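L-lysine 6-monooxygenase involved in desferrioxamine biosynthesis (PDB 5O8P) probably hydroxylates a terminal amine of cadaverine, as an FAD-containing and NADPH-dependent monooxygenase of desferrioxamine siderophore biosynthesis. Local coordinates at residues V381-L386 with V392-G397; Y209-D214 with Y220-I225; M308-L311 with E315-L318. One frame throughout, in Å; residues are numbered along the deposited sequence.

From the N terminus, the chain first enters contact 2, where the turn after helix 202-213 is closed as strand 221-225 packs against the helix. About eighty residues later contact 3 closes the tight loop between strands 303-311 and 315-322, a beta hairpin. Contact 1 comes last and closes the loop around the short helix 386-389, beside the FAD. The three follow in series, none nested in or crossing another. Contacts 2 and 3 are near neighbours, nearest atoms about 4 Å apart, in the parallel sheet and the antiparallel sheet inserted between its strands 297-300 and 335-338; contact 1 is remote, its centre about 31 Å from that of contact 2, and joins two loops that hold the flavin cofactor.

Contact 1 (V381-L386 with V392-G397); sequences VQNAEL and VTPDLG. With FAD (flavin-adenine dinucleotide), chain C.
Thr393 pushes its side chain into the bend formed by Asn383, Glu385 and Leu386. Thr393 CB lies 4.0 Å from Leu386 CA, where the short helix 386-389 begins, with Glu385 as N-cap. From there the branches part: with chi1 at -63°, OG1 lies beside the backbone N and CG2 anti to it. Thr393 OG1 reaches 3.5 Å from Leu386 CA but spends its hydrogen bond on the carbonyl of Gly390, so the hydroxyl is satisfied although buried. Thr393 CG2 packs on Asn383 OD1 at 3.5 Å and on the carboxylate carbon Glu385 CD at 3.6 Å, the Glu385 and Thr393 chains crossing obliquely. Threonine suits a site that offers the Gly390 carbonyl to a hydroxyl and a niche between Asn383 and Glu385 to a methyl. Arg402 ties both sides together, pairing with Glu385 OE2 and with the backbone oxygen of Thr393.

These two loops form part of the FAD pocket of this flavin-dependent N-hydroxylase. Asn383 has a left-handed backbone conformation, which asparagine tolerates better than most residues, and its amide is shared: Asn383 OD1 rests 3.4 Å from Pro394 CA, whereas Asn383 ND2 gives a weak hydrogen bond to FAD O2P at 3.4 Å. Pro394 belongs to a type I turn, Val392 to Asp395, which carries the chain on to the flavin ring. There Leu396 N donates an almost straight bond of 2.8 Å, at 170°, to FAD O2. Next to it Asp395 OD1 accepts from Gly397 N at 2.7 Å in an Asx turn, approached from above the carboxylate plane.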
# COMPACT_ATOMS: atom_id res chain seq x y z
N VAL B 381 4.53 33.29 21.60
CA VAL B 381 5.55 32.28 21.34
C VAL B 381 5.08 31.27 20.30
O VAL B 381 3.90 30.98 20.24
CB VAL B 381 6.00 31.57 22.65
CG1 VAL B 381 6.65 32.55 23.63
CG2 VAL B 381 4.87 30.79 23.32
N GLN B 382 6.01 30.78 19.48
CA GLN B 382 5.78 29.72 18.51
C GLN B 382 6.66 28.57 18.98
O GLN B 382 7.88 28.74 19.06
CB GLN B 382 6.27 30.14 17.12
CG GLN B 382 5.64 31.40 16.58
CD GLN B 382 4.77 31.17 15.37
OE1 GLN B 382 3.88 30.34 15.39
NE2 GLN B 382 5.05 31.90 14.29
N ASN B 383 6.08 27.40 19.27
CA ASN B 383 6.86 26.22 19.64
C ASN B 383 7.65 26.37 20.96
O ASN B 383 8.80 25.93 21.04
CB ASN B 383 7.79 25.85 18.46
CG ASN B 383 8.34 24.41 18.52
OD1 ASN B 383 7.66 23.45 18.90
ND2 ASN B 383 9.61 24.27 18.11
N ALA B 384 7.07 26.97 21.98
CA ALA B 384 7.60 26.81 23.36
C ALA B 384 6.46 26.58 24.37
O ALA B 384 6.57 26.92 25.56
CB ALA B 384 8.46 28.01 23.75
N GLU B 385 5.37 26.02 23.87
CA GLU B 385 4.13 25.84 24.63
C GLU B 385 3.70 24.36 24.68
O GLU B 385 2.53 24.09 24.96
CB GLU B 385 3.01 26.75 24.05
CG GLU B 385 2.41 26.35 22.68
CD GLU B 385 3.20 26.80 21.46
OE1 GLU B 385 4.37 27.15 21.60
OE2 GLU B 385 2.63 26.75 20.36
N LEU B 386 4.63 23.43 24.45
CA LEU B 386 4.38 21.98 24.58
C LEU B 386 3.77 21.59 25.94
O LEU B 386 2.91 20.71 26.04
CB LEU B 386 5.69 21.20 24.35
CG LEU B 386 5.80 19.67 24.47
CD1 LEU B 386 4.66 18.93 23.77
CD2 LEU B 386 7.14 19.19 23.92
N VAL B 392 0.89 18.77 20.03
CA VAL B 392 0.71 19.31 18.67
C VAL B 392 1.65 20.46 18.32
O VAL B 392 1.62 20.96 17.19
CB VAL B 392 -0.73 19.80 18.42
CG1 VAL B 392 -1.71 18.65 18.60
CG2 VAL B 392 -1.05 20.97 19.33
N THR B 393 2.50 20.86 19.27
CA THR B 393 3.26 22.11 19.21
C THR B 393 4.39 22.13 18.13
O THR B 393 4.44 23.06 17.34
CB THR B 393 3.79 22.47 20.64
OG1 THR B 393 2.70 22.71 21.54
CG2 THR B 393 4.66 23.66 20.66
N PRO B 394 5.26 21.08 18.07
CA PRO B 394 6.27 21.04 16.99
C PRO B 394 5.75 20.67 15.58
O PRO B 394 6.55 20.63 14.65
CB PRO B 394 7.27 19.97 17.48
CG PRO B 394 6.74 19.40 18.75
CD PRO B 394 5.34 19.88 18.92
N ASP B 395 4.45 20.42 15.44
CA ASP B 395 3.84 19.97 14.18
C ASP B 395 3.80 21.13 13.18
O ASP B 395 3.20 22.17 13.47
CB ASP B 395 2.41 19.46 14.49
CG ASP B 395 1.84 18.54 13.39
OD1 ASP B 395 2.20 18.65 12.21
OD2 ASP B 395 0.97 17.69 13.72
N LEU B 396 4.44 20.95 12.03
CA LEU B 396 4.27 21.88 10.89
C LEU B 396 2.80 21.97 10.46
O LEU B 396 2.36 23.01 9.96
CB LEU B 396 5.13 21.47 9.69
CG LEU B 396 6.65 21.56 9.83
CD1 LEU B 396 7.33 21.12 8.55
CD2 LEU B 396 7.08 22.97 10.21
N GLY B 397 2.06 20.88 10.65
CA GLY B 397 0.62 20.82 10.37
C GLY B 397 -0.26 21.75 11.16
O GLY B 397 -1.36 22.05 10.71
PA FAD C . 14.14 26.67 14.09
O1A FAD C . 14.88 26.03 12.93
O2A FAD C . 14.57 26.35 15.50
O5B FAD C . 14.23 28.26 13.83
C5B FAD C . 14.78 29.17 14.78
C4B FAD C . 15.59 30.28 14.14
O4B FAD C . 15.74 31.36 15.07
C3B FAD C . 17.01 29.84 13.76
O3B FAD C . 17.29 30.28 12.43
C2B FAD C . 17.90 30.49 14.82
O2B FAD C . 19.21 30.83 14.36
C1B FAD C . 17.12 31.74 15.18
N9A FAD C . 17.45 32.36 16.49
C8A FAD C . 17.53 31.79 17.71
N7A FAD C . 17.86 32.73 18.65
C5A FAD C . 18.00 33.91 18.03
C6A FAD C . 18.34 35.31 18.40
N6A FAD C . 18.61 35.65 19.69
N1A FAD C . 18.37 36.25 17.42
C2A FAD C . 18.11 35.95 16.13
N3A FAD C . 17.80 34.70 15.72
C4A FAD C . 17.73 33.66 16.60
N1 FAD C . 8.09 18.60 12.22
C2 FAD C . 7.14 18.26 11.31
O2 FAD C . 5.96 18.62 11.52
N3 FAD C . 7.43 17.56 10.19
C4 FAD C . 8.68 17.14 9.91
O4 FAD C . 8.92 16.49 8.88
C4X FAD C . 9.77 17.47 10.86
N5 FAD C . 11.05 17.09 10.64
C5X FAD C . 12.02 17.40 11.52
C6 FAD C . 13.32 16.98 11.24
C7 FAD C . 14.37 17.27 12.11
C7M FAD C . 15.77 16.79 11.78
C8 FAD C . 14.10 18.04 13.35
C8M FAD C . 15.22 18.36 14.30
C9 FAD C . 12.81 18.47 13.64
C9A FAD C . 11.73 18.19 12.78
N10 FAD C . 10.38 18.61 13.03
C10 FAD C . 9.39 18.25 12.08
C1' FAD C . 9.97 19.39 14.23
C2' FAD C . 9.93 20.91 13.96
O2' FAD C . 9.26 21.19 12.72
C3' FAD C . 11.33 21.57 13.95
O3' FAD C . 11.97 21.40 15.22
C4' FAD C . 11.29 23.07 13.63
O4' FAD C . 12.54 23.47 13.05
C5' FAD C . 11.01 23.94 14.85
O5' FAD C . 10.48 25.19 14.43
P FAD C . 11.23 26.56 14.77
O1P FAD C . 10.46 27.70 14.12
O2P FAD C . 11.41 26.52 16.26
O3P FAD C . 12.58 26.26 13.89

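Contact 2 (Y209-D214 with Y220-I225); sequences YDLLTD and YQLNWI
Tyr220 reaches across to Leu211 with its ring edge leading, while Leu222 fits against the same helical turn with its two methyls. The pair of segments belongs to a beta-alpha-beta unit, strand 194-198, helix 202-213 and strand 221-225, part of the parallel sheet of a Rossmann-like domain; Ser200, just before the helix, and Ser203, in its first turn, are seen to bind NADP(+) in this protein, although the nucleotide is absent from this chain here. The contact lies at the other end of that helix, where its last turn meets the beginning of the returning strand.

Leu211 crosses both Tyr220 and Leu222 at about a right angle, and Leu211 CB sits in the corner they make, 3.8 Å from Leu222 CD1 and 4.0 Å from Tyr220 CE1. Leucine suits this spot because its apolar side chain is buried against Leu222, Tyr220 and Ile195 of strand 194-198. In Leu222 the CB already faces the helix, and a CG opposite the backbone N (chi1 -175°) carries the fork onto it: CD1 meets Leu211, and Leu222 CD2 lies 3.7 Å from Leu212 CB. Leu212 touches the strand through that CB, while its side chain also packs on Leu285 and Leu286 of helix 276-290, so the two neighbouring leucines serve different layers.

Tyrosine suits its place because its ring packs against Leu211 CB and carries a hydroxyl to the helix-end carbonyl. Its OH also has Gln190 as partner, and Gln190 in turn bonds Asp214 OD2. Leu211 O accepts from Asp214 N at 3.1 Å as well as from Tyr220 OH, which lies in the carbonyl plane, on a lone pair, with a C=O...O angle of 121°.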
# COMPACT_ATOMS: atom_id res chain seq x y z
N TYR B 209 19.15 3.58 10.00
CA TYR B 209 18.92 3.08 8.66
C TYR B 209 20.03 3.48 7.68
O TYR B 209 20.47 2.67 6.85
CB TYR B 209 17.55 3.55 8.14
CG TYR B 209 17.16 2.89 6.85
CD1 TYR B 209 16.60 1.62 6.83
CD2 TYR B 209 17.40 3.51 5.64
CE1 TYR B 209 16.26 1.00 5.64
CE2 TYR B 209 17.06 2.91 4.44
CZ TYR B 209 16.49 1.65 4.46
OH TYR B 209 16.15 1.06 3.28
N ASP B 210 20.48 4.73 7.78
CA ASP B 210 21.51 5.26 6.88
C ASP B 210 22.81 4.47 7.04
O ASP B 210 23.40 4.07 6.05
CB ASP B 210 21.77 6.75 7.19
CG ASP B 210 22.44 7.48 6.05
OD1 ASP B 210 21.85 7.53 4.95
OD2 ASP B 210 23.53 8.07 6.27
N LEU B 211 23.21 4.24 8.29
CA LEU B 211 24.42 3.50 8.61
C LEU B 211 24.29 2.01 8.29
O LEU B 211 25.24 1.41 7.80
CB LEU B 211 24.82 3.69 10.09
CG LEU B 211 25.21 5.12 10.49
CD1 LEU B 211 25.34 5.26 12.00
CD2 LEU B 211 26.49 5.53 9.80
N LEU B 212 23.12 1.43 8.56
CA LEU B 212 22.84 0.01 8.27
C LEU B 212 23.00 -0.30 6.79
O LEU B 212 23.46 -1.38 6.42
CB LEU B 212 21.44 -0.39 8.75
CG LEU B 212 21.03 -1.86 8.58
CD1 LEU B 212 22.01 -2.80 9.27
CD2 LEU B 212 19.62 -2.08 9.13
N THR B 213 22.61 0.65 5.94
CA THR B 213 22.80 0.55 4.50
C THR B 213 24.24 0.21 4.11
O THR B 213 24.45 -0.60 3.22
CB THR B 213 22.35 1.86 3.82
OG1 THR B 213 20.94 2.03 4.03
CG2 THR B 213 22.66 1.87 2.34
N ASP B 214 25.22 0.79 4.79
CA ASP B 214 26.63 0.57 4.46
C ASP B 214 27.37 -0.33 5.46
O ASP B 214 28.61 -0.32 5.51
CB ASP B 214 27.35 1.92 4.35
CG ASP B 214 26.69 2.87 3.36
OD1 ASP B 214 26.13 2.41 2.34
OD2 ASP B 214 26.76 4.09 3.60
N TYR B 220 31.81 -1.69 10.27
CA TYR B 220 31.38 -1.38 11.64
C TYR B 220 30.35 -2.29 12.27
O TYR B 220 29.52 -2.90 11.59
CB TYR B 220 30.97 0.09 11.84
CG TYR B 220 30.05 0.68 10.80
CD1 TYR B 220 28.68 0.48 10.85
CD2 TYR B 220 30.57 1.47 9.77
CE1 TYR B 220 27.85 1.03 9.89
CE2 TYR B 220 29.74 2.03 8.82
CZ TYR B 220 28.38 1.81 8.87
OH TYR B 220 27.60 2.37 7.90
N GLN B 221 30.45 -2.38 13.59
CA GLN B 221 29.36 -2.83 14.44
C GLN B 221 28.40 -1.65 14.53
O GLN B 221 28.83 -0.49 14.65
CB GLN B 221 29.86 -3.22 15.83
CG GLN B 221 28.75 -3.61 16.80
CD GLN B 221 29.29 -4.17 18.10
OE1 GLN B 221 29.59 -3.42 19.02
NE2 GLN B 221 29.39 -5.48 18.18
N LEU B 222 27.10 -1.93 14.47
CA LEU B 222 26.09 -0.89 14.48
C LEU B 222 25.06 -1.17 15.57
O LEU B 222 24.22 -2.06 15.44
CB LEU B 222 25.44 -0.79 13.11
CG LEU B 222 24.43 0.34 12.94
CD1 LEU B 222 25.07 1.68 13.26
CD2 LEU B 222 23.85 0.33 11.53
N ASN B 223 25.14 -0.40 16.64
CA ASN B 223 24.29 -0.59 17.80
C ASN B 223 23.23 0.49 17.91
O ASN B 223 23.37 1.56 17.32
CB ASN B 223 25.15 -0.64 19.05
CG ASN B 223 26.22 -1.71 18.97
OD1 ASN B 223 25.97 -2.80 18.46
ND2 ASN B 223 27.40 -1.40 19.45
N TRP B 224 22.15 0.17 18.62
CA TRP B 224 21.07 1.11 18.88
C TRP B 224 20.56 0.86 20.28
O TRP B 224 20.07 -0.22 20.57
CB TRP B 224 19.93 0.90 17.89
CG TRP B 224 18.90 2.01 17.81
CD1 TRP B 224 18.78 3.10 18.62
CD2 TRP B 224 17.81 2.08 16.89
NE1 TRP B 224 17.73 3.87 18.23
CE2 TRP B 224 17.10 3.26 17.17
CE3 TRP B 224 17.37 1.26 15.85
CZ2 TRP B 224 15.97 3.66 16.46
CZ3 TRP B 224 16.24 1.63 15.13
CH2 TRP B 224 15.55 2.83 15.44
N ILE B 225 20.70 1.85 21.15
CA ILE B 225 20.26 1.72 22.54
C ILE B 225 19.26 2.83 22.77
O ILE B 225 19.48 3.93 22.33
CB ILE B 225 21.44 1.87 23.50
CG1 ILE B 225 22.44 0.73 23.25
CG2 ILE B 225 20.95 1.90 24.96
CD1 ILE B 225 23.72 0.83 24.05

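Contact 3 (M308-L311 with E315-L318); sequences MRWL and EFEL
Trp310 holds its CG opposite the backbone N (chi1 -180°), and Phe316 has its own CG opposite the carbonyl carbon; together these torsions lay the indole along the neighbouring strand with its benzo edge pointing at the phenyl face. Trp310 CE3 sits over the centre of the Phe316 ring. The centroids of the Trp310 six-membered ring and the Phe316 ring are 4.9 Å apart with planes at 76°, a T-shaped pair. One indole face lies over Glu315 N, and Arg175 makes a cation-pi contact with Trp310.

The strands form a beta hairpin, and Trp310 and Phe316 are a non-hydrogen-bonded pair, whose close backbones suit aromatic contact. Firm backbone bonds flank them: Glu317 N to Arg309 O at 2.8 Å and Leu311 N to Glu315 O at 2.9 Å. Met308, flexible and unbranched, brings its CE alongside the phenyl ring.

On the other face Arg309 NH1 meets Glu317 OE1 at 3.3 Å, at the guanidinium edge; the planes are 60° apart, not coplanar as in a two-bond pairing, and one weak hydrogen bond forms. Solvent probably screens this exposed salt bridge, while the edge-to-face pair combines dispersion with the pull of a positive ring edge to the pi cloud.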
# COMPACT_ATOMS: atom_id res chain seq x y z
N MET B 308 28.92 7.71 31.51
CA MET B 308 29.82 7.34 30.42
C MET B 308 31.23 7.80 30.72
O MET B 308 31.46 8.64 31.60
CB MET B 308 29.34 7.88 29.07
CG MET B 308 29.25 9.39 28.94
SD MET B 308 28.36 9.86 27.44
CE MET B 308 29.64 9.57 26.23
N ARG B 309 32.16 7.24 29.97
CA ARG B 309 33.57 7.51 30.15
C ARG B 309 34.36 7.05 28.96
O ARG B 309 33.95 6.12 28.25
CB ARG B 309 34.09 6.87 31.44
CG ARG B 309 33.82 5.39 31.61
CD ARG B 309 33.82 4.99 33.09
NE ARG B 309 35.18 4.81 33.59
CZ ARG B 309 35.95 3.74 33.35
NH1 ARG B 309 35.51 2.73 32.60
NH2 ARG B 309 37.18 3.68 33.84
N TRP B 310 35.44 7.77 28.68
CA TRP B 310 36.32 7.48 27.55
C TRP B 310 37.58 6.81 28.05
O TRP B 310 38.24 7.32 28.95
CB TRP B 310 36.66 8.77 26.80
CG TRP B 310 37.55 8.57 25.61
CD1 TRP B 310 38.88 8.82 25.56
CD2 TRP B 310 37.19 8.06 24.32
NE1 TRP B 310 39.37 8.52 24.31
CE2 TRP B 310 38.36 8.06 23.53
CE3 TRP B 310 35.98 7.62 23.74
CZ2 TRP B 310 38.37 7.63 22.19
CZ3 TRP B 310 35.99 7.19 22.40
CH2 TRP B 310 37.18 7.19 21.65
N LEU B 311 37.90 5.67 27.46
CA LEU B 311 39.03 4.85 27.88
C LEU B 311 40.26 5.14 27.02
O LEU B 311 40.12 5.52 25.86
CB LEU B 311 38.66 3.37 27.77
CG LEU B 311 37.34 2.96 28.43
CD1 LEU B 311 37.00 1.52 28.09
CD2 LEU B 311 37.37 3.15 29.94
N GLU B 315 37.88 4.01 23.15
CA GLU B 315 36.48 3.56 23.17
C GLU B 315 35.71 4.24 24.29
O GLU B 315 36.28 4.54 25.34
CB GLU B 315 36.41 2.06 23.47
CG GLU B 315 36.84 1.12 22.36
CD GLU B 315 36.35 -0.29 22.64
OE1 GLU B 315 36.80 -0.90 23.64
OE2 GLU B 315 35.49 -0.78 21.88
N PHE B 316 34.41 4.45 24.07
CA PHE B 316 33.50 4.80 25.17
C PHE B 316 33.13 3.54 25.96
O PHE B 316 33.09 2.43 25.40
CB PHE B 316 32.20 5.41 24.66
CG PHE B 316 32.32 6.83 24.23
CD1 PHE B 316 32.40 7.84 25.17
CD2 PHE B 316 32.27 7.17 22.87
CE1 PHE B 316 32.48 9.17 24.76
CE2 PHE B 316 32.34 8.49 22.46
CZ PHE B 316 32.45 9.49 23.41
N GLU B 317 32.84 3.72 27.24
CA GLU B 317 32.14 2.72 28.03
C GLU B 317 30.84 3.35 28.54
O GLU B 317 30.86 4.17 29.46
CB GLU B 317 32.98 2.21 29.20
CG GLU B 317 32.42 0.94 29.85
CD GLU B 317 32.53 0.90 31.37
OE1 GLU B 317 32.35 1.94 32.03
OE2 GLU B 317 32.80 -0.20 31.91
N LEU B 318 29.73 2.97 27.91
CA LEU B 318 28.40 3.40 28.32
C LEU B 318 27.92 2.53 29.47
O LEU B 318 27.80 1.33 29.30
CB LEU B 318 27.42 3.26 27.16
CG LEU B 318 27.43 4.26 26.00
CD1 LEU B 318 28.72 5.04 25.84
CD2 LEU B 318 27.08 3.56 24.70